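Local coordinates for GGDEF family protein (Vibrio cholerae, PDB 5GZS) that binds arginine in one of its periplasmic solute-binding domains and probably controls its own cytoplasmic GGDEF domain, which would make cyclic di-GMP, at residues A[281-294]-A[410-422]. Sequence-based numbering, arbitrary orientation.
Sequences LQDKSIDILAPITV and QYDIAIGFAKNPL
Ile288 and Phe417 sit opposite each other as an antiparallel non-hydrogen-bonded residue pair, and the isoleucine illustrates how one branched side chain can serve several neighbours. Its CB sends CG2 anti to the backbone N, where it meets Ile415 CG2 at 3.5 Å, the two side chains crossing obliquely. The other branch runs beside the phenylalanine: CG1 lies 3.5 Å from Phe417 CD2, with chi1 -74° setting it beside the backbone N, and the terminal CD1 continues along the same ring to CE2 at 3.8 Å. Helix 421-435 adds Phe430, which touches both members of the pair. The two strands are adjacent in the mixed sheet of one lobe of the second periplasmic solute-binding (family 3) domain; strand 288-292 runs parallel to strand 226-230, while strand 414-417 returns antiparallel. Leu289 and Gly416 exchange two backbone hydrogen bonds. A beta bulge, with a cis peptide bond before Pro291, then shifts the register by one, and Ile292 pairs with Ala414. Across this shift Ile292 CG2 lies 3.5 Å from Gly416 N. Beyond the strands, Thr293 CG2 meets the edge of the Tyr411 ring in its plane, 3.4 Å from CE2. At the other end Leu281 CD1 rests 4.0 Å from Ala418 CB, and the aliphatic part of Lys284 passes Asn420, whose OD1 caps Gly423 N.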
loop_
_atom_site.group_PDB
_atom_site.type_symbol
_atom_site.label_atom_id
_atom_site.label_comp_id
_atom_site.label_asym_id
_atom_site.label_seq_id
_atom_site.Cartn_x
_atom_site.Cartn_y
_atom_site.Cartn_z
ATOM N N LEU A 281 -16.380 -3.197 -29.846
ATOM C CA LEU A 281 -15.001 -2.726 -29.883
ATOM C C LEU A 281 -14.162 -3.538 -30.878
ATOM O O LEU A 281 -13.358 -2.977 -31.644
ATOM C CB LEU A 281 -14.380 -2.798 -28.496
ATOM C CG LEU A 281 -13.074 -2.040 -28.337
ATOM C CD1 LEU A 281 -13.301 -0.545 -28.587
ATOM C CD2 LEU A 281 -12.477 -2.296 -26.940
ATOM N N GLN A 282 -14.347 -4.855 -30.886
ATOM C CA GLN A 282 -13.617 -5.660 -31.856
ATOM C C GLN A 282 -14.180 -5.432 -33.255
ATOM O O GLN A 282 -13.437 -5.442 -34.207
ATOM C CB GLN A 282 -13.618 -7.125 -31.437
ATOM C CG GLN A 282 -12.797 -7.318 -30.159
ATOM C CD GLN A 282 -12.913 -8.703 -29.551
ATOM O OE1 GLN A 282 -12.050 -9.555 -29.758
ATOM N NE2 GLN A 282 -13.969 -8.929 -28.773
ATOM N N ASP A 283 -15.472 -5.141 -33.371
ATOM C CA ASP A 283 -16.086 -4.747 -34.652
ATOM C C ASP A 283 -15.492 -3.479 -35.252
ATOM O O ASP A 283 -15.667 -3.218 -36.444
ATOM C CB ASP A 283 -17.596 -4.484 -34.490
ATOM C CG ASP A 283 -18.407 -5.738 -34.252
ATOM O OD1 ASP A 283 -17.815 -6.820 -34.018
ATOM O OD2 ASP A 283 -19.655 -5.627 -34.285
ATOM N N LYS A 284 -14.860 -2.668 -34.410
ATOM C CA LYS A 284 -14.495 -1.285 -34.754
ATOM C C LYS A 284 -15.751 -0.426 -34.973
ATOM O O LYS A 284 -15.692 0.611 -35.659
ATOM C CB LYS A 284 -13.588 -1.208 -36.004
ATOM C CG LYS A 284 -12.483 -2.258 -36.097
ATOM C CD LYS A 284 -11.605 -2.295 -34.851
ATOM C CE LYS A 284 -10.805 -3.608 -34.750
ATOM N NZ LYS A 284 -10.144 -3.935 -36.046
ATOM N N SER A 285 -16.882 -0.840 -34.400
ATOM C CA SER A 285 -18.133 -0.084 -34.591
ATOM C C SER A 285 -18.214 1.069 -33.577
ATOM O O SER A 285 -18.955 2.028 -33.776
ATOM C CB SER A 285 -19.370 -1.006 -34.497
ATOM O OG SER A 285 -19.368 -1.813 -33.316
ATOM N N ILE A 286 -17.429 0.960 -32.504
ATOM C CA ILE A 286 -17.165 2.065 -31.577
ATOM C C ILE A 286 -15.651 2.212 -31.453
ATOM O O ILE A 286 -14.917 1.293 -31.821
ATOM C CB ILE A 286 -17.774 1.818 -30.198
ATOM C CG1 ILE A 286 -17.029 0.671 -29.515
ATOM C CG2 ILE A 286 -19.254 1.478 -30.330
ATOM C CD1 ILE A 286 -17.396 0.447 -28.055
ATOM N N ASP A 287 -15.184 3.356 -30.950
ATOM C CA ASP A 287 -13.747 3.612 -30.784
ATOM C C ASP A 287 -13.239 3.371 -29.342
ATOM O O ASP A 287 -12.120 2.924 -29.134
ATOM C CB ASP A 287 -13.414 5.046 -31.179
ATOM C CG ASP A 287 -14.001 5.441 -32.505
ATOM O OD1 ASP A 287 -13.627 4.861 -33.536
ATOM O OD2 ASP A 287 -14.865 6.342 -32.523
ATOM N N ILE A 288 -14.059 3.677 -28.349
ATOM C CA ILE A 288 -13.608 3.650 -26.970
ATOM C C ILE A 288 -14.560 2.866 -26.095
ATOM O O ILE A 288 -15.772 2.969 -26.239
ATOM C CB ILE A 288 -13.483 5.072 -26.427
ATOM C CG1 ILE A 288 -12.262 5.750 -27.022
ATOM C CG2 ILE A 288 -13.460 5.102 -24.890
ATOM C CD1 ILE A 288 -12.274 7.272 -26.817
ATOM N N LEU A 289 -14.023 2.081 -25.182
ATOM C CA LEU A 289 -14.894 1.334 -24.289
ATOM C C LEU A 289 -14.298 1.361 -22.897
ATOM O O LEU A 289 -13.096 1.128 -22.716
ATOM C CB LEU A 289 -15.098 -0.110 -24.771
ATOM C CG LEU A 289 -15.701 -1.097 -23.765
ATOM C CD1 LEU A 289 -17.017 -0.596 -23.240
ATOM C CD2 LEU A 289 -15.896 -2.492 -24.347
ATOM N N ALA A 290 -15.138 1.669 -21.916
ATOM C CA ALA A 290 -14.700 1.689 -20.532
ATOM C C ALA A 290 -15.916 1.500 -19.653
ATOM O O ALA A 290 -17.029 1.854 -20.036
ATOM C CB ALA A 290 -13.978 2.994 -20.201
ATOM N N PRO A 291 -15.722 0.903 -18.487
ATOM C CA PRO A 291 -14.446 0.366 -17.994
ATOM C C PRO A 291 -14.094 -0.954 -18.672
ATOM O O PRO A 291 -14.978 -1.588 -19.245
ATOM C CB PRO A 291 -14.698 0.200 -16.494
ATOM C CG PRO A 291 -16.162 -0.112 -16.422
ATOM C CD PRO A 291 -16.825 0.701 -17.534
ATOM N N ILE A 292 -12.837 -1.368 -18.613
ATOM C CA ILE A 292 -12.504 -2.732 -19.004
ATOM C C ILE A 292 -11.340 -3.223 -18.167
ATOM O O ILE A 292 -10.283 -2.588 -18.132
ATOM C CB ILE A 292 -12.175 -2.839 -20.494
ATOM C CG1 ILE A 292 -11.365 -4.107 -20.766
ATOM C CG2 ILE A 292 -11.423 -1.598 -20.955
ATOM C CD1 ILE A 292 -11.190 -4.414 -22.224
ATOM N N THR A 293 -11.520 -4.357 -17.492
ATOM C CA THR A 293 -10.645 -4.658 -16.372
ATOM C C THR A 293 -9.311 -5.299 -16.734
ATOM O O THR A 293 -8.659 -5.879 -15.862
ATOM C CB THR A 293 -11.347 -5.549 -15.365
ATOM O OG1 THR A 293 -11.746 -6.764 -16.005
ATOM C CG2 THR A 293 -12.552 -4.823 -14.802
ATOM N N VAL A 294 -8.889 -5.134 -17.986
ATOM C CA VAL A 294 -7.615 -5.654 -18.508
ATOM C C VAL A 294 -7.252 -7.007 -17.907
ATOM O O VAL A 294 -6.399 -7.133 -17.020
ATOM C CB VAL A 294 -6.433 -4.627 -18.324
ATOM C CG1 VAL A 294 -6.270 -4.152 -16.898
ATOM C CG2 VAL A 294 -5.109 -5.183 -18.877
ATOM N N GLN A 410 -6.210 -6.875 -5.731
ATOM C CA GLN A 410 -6.424 -5.580 -6.343
ATOM C C GLN A 410 -6.057 -5.614 -7.839
ATOM O O GLN A 410 -4.910 -5.894 -8.198
ATOM C CB GLN A 410 -5.613 -4.507 -5.622
ATOM C CG GLN A 410 -5.857 -3.111 -6.193
ATOM C CD GLN A 410 -5.202 -2.017 -5.379
ATOM O OE1 GLN A 410 -5.601 -1.735 -4.239
ATOM N NE2 GLN A 410 -4.176 -1.391 -5.960
ATOM N N TYR A 411 -7.027 -5.328 -8.708
ATOM C CA TYR A 411 -6.771 -5.333 -10.149
ATOM C C TYR A 411 -6.964 -3.952 -10.791
ATOM O O TYR A 411 -7.125 -2.939 -10.100
ATOM C CB TYR A 411 -7.646 -6.391 -10.845
ATOM C CG TYR A 411 -9.148 -6.212 -10.745
ATOM C CD1 TYR A 411 -9.835 -6.585 -9.600
ATOM C CD2 TYR A 411 -9.889 -5.705 -11.812
ATOM C CE1 TYR A 411 -11.214 -6.436 -9.511
ATOM C CE2 TYR A 411 -11.266 -5.554 -11.722
ATOM C CZ TYR A 411 -11.919 -5.928 -10.572
ATOM O OH TYR A 411 -13.279 -5.785 -10.462
ATOM N N ASP A 412 -6.936 -3.908 -12.117
ATOM C CA ASP A 412 -6.878 -2.634 -12.829
ATOM C C ASP A 412 -8.054 -2.353 -13.748
ATOM O O ASP A 412 -8.545 -3.223 -14.455
ATOM C CB ASP A 412 -5.586 -2.568 -13.640
ATOM C CG ASP A 412 -4.355 -2.490 -12.756
ATOM O OD1 ASP A 412 -4.313 -1.596 -11.885
ATOM O OD2 ASP A 412 -3.446 -3.336 -12.917
ATOM N N ILE A 413 -8.499 -1.112 -13.746
ATOM C CA ILE A 413 -9.495 -0.684 -14.700
ATOM C C ILE A 413 -8.835 0.356 -15.615
ATOM O O ILE A 413 -8.151 1.269 -15.136
ATOM C CB ILE A 413 -10.734 -0.135 -13.975
ATOM C CG1 ILE A 413 -11.611 -1.291 -13.505
ATOM C CG2 ILE A 413 -11.549 0.778 -14.854
ATOM C CD1 ILE A 413 -12.900 -0.828 -12.857
ATOM N N ALA A 414 -9.006 0.178 -16.930
ATOM C CA ALA A 414 -8.488 1.100 -17.949
ATOM C C ALA A 414 -9.550 1.439 -18.965
ATOM O O ALA A 414 -10.656 0.884 -18.933
ATOM C CB ALA A 414 -7.295 0.506 -18.661
ATOM N N ILE A 415 -9.199 2.352 -19.871
ATOM C CA ILE A 415 -9.973 2.589 -21.087
ATOM C C ILE A 415 -9.412 1.717 -22.190
ATOM O O ILE A 415 -8.186 1.641 -22.369
ATOM C CB ILE A 415 -9.910 4.051 -21.562
ATOM C CG1 ILE A 415 -10.239 5.029 -20.437
ATOM C CG2 ILE A 415 -10.831 4.263 -22.737
ATOM C CD1 ILE A 415 -10.114 6.464 -20.883
ATOM N N GLY A 416 -10.302 1.068 -22.936
ATOM C CA GLY A 416 -9.915 0.224 -24.060
ATOM C C GLY A 416 -10.164 0.972 -25.343
ATOM O O GLY A 416 -11.127 1.740 -25.429
ATOM N N PHE A 417 -9.306 0.772 -26.342
ATOM C CA PHE A 417 -9.472 1.477 -27.628
ATOM C C PHE A 417 -9.406 0.457 -28.706
ATOM O O PHE A 417 -8.687 -0.536 -28.564
ATOM C CB PHE A 417 -8.394 2.539 -27.872
ATOM C CG PHE A 417 -8.328 3.612 -26.814
ATOM C CD1 PHE A 417 -7.672 3.382 -25.616
ATOM C CD2 PHE A 417 -8.909 4.855 -27.034
ATOM C CE1 PHE A 417 -7.599 4.367 -24.648
ATOM C CE2 PHE A 417 -8.836 5.856 -26.069
ATOM C CZ PHE A 417 -8.178 5.609 -24.874
ATOM N N ALA A 418 -10.170 0.680 -29.770
ATOM C CA ALA A 418 -10.258 -0.265 -30.859
ATOM C C ALA A 418 -8.884 -0.469 -31.446
ATOM O O ALA A 418 -8.090 0.476 -31.540
ATOM C CB ALA A 418 -11.212 0.231 -31.912
ATOM N N LYS A 419 -8.611 -1.710 -31.837
ATOM C CA LYS A 419 -7.328 -2.088 -32.402
ATOM C C LYS A 419 -7.152 -1.596 -33.841
ATOM O O LYS A 419 -7.197 -2.371 -34.788
ATOM C CB LYS A 419 -7.187 -3.599 -32.343
ATOM C CG LYS A 419 -6.350 -4.127 -31.217
ATOM C CD LYS A 419 -4.882 -4.012 -31.585
ATOM C CE LYS A 419 -4.176 -5.318 -31.328
ATOM N NZ LYS A 419 -4.246 -5.658 -29.894
ATOM N N ASN A 420 -6.955 -0.301 -34.015
ATOM C CA ASN A 420 -6.599 0.215 -35.332
ATOM C C ASN A 420 -5.654 1.394 -35.108
ATOM O O ASN A 420 -5.403 1.714 -33.961
ATOM C CB ASN A 420 -7.859 0.585 -36.144
ATOM C CG ASN A 420 -8.807 1.501 -35.388
ATOM O OD1 ASN A 420 -8.399 2.348 -34.580
ATOM N ND2 ASN A 420 -10.096 1.325 -35.653
ATOM N N PRO A 421 -5.114 2.010 -36.190
ATOM C CA PRO A 421 -4.151 3.099 -36.026
ATOM C C PRO A 421 -4.633 4.247 -35.140
ATOM O O PRO A 421 -3.892 4.677 -34.244
ATOM C CB PRO A 421 -3.937 3.573 -37.463
ATOM C CG PRO A 421 -4.081 2.332 -38.278
ATOM C CD PRO A 421 -5.200 1.589 -37.608
ATOM N N LEU A 422 -5.850 4.733 -35.368
ATOM C CA LEU A 422 -6.397 5.771 -34.504
ATOM C C LEU A 422 -6.330 5.380 -33.011
ATOM O O LEU A 422 -5.917 6.177 -32.170
ATOM C CB LEU A 422 -7.834 6.089 -34.898
ATOM C CG LEU A 422 -8.461 7.193 -34.042
ATOM C CD1 LEU A 422 -7.609 8.463 -34.069
ATOM C CD2 LEU A 422 -9.872 7.462 -34.490
#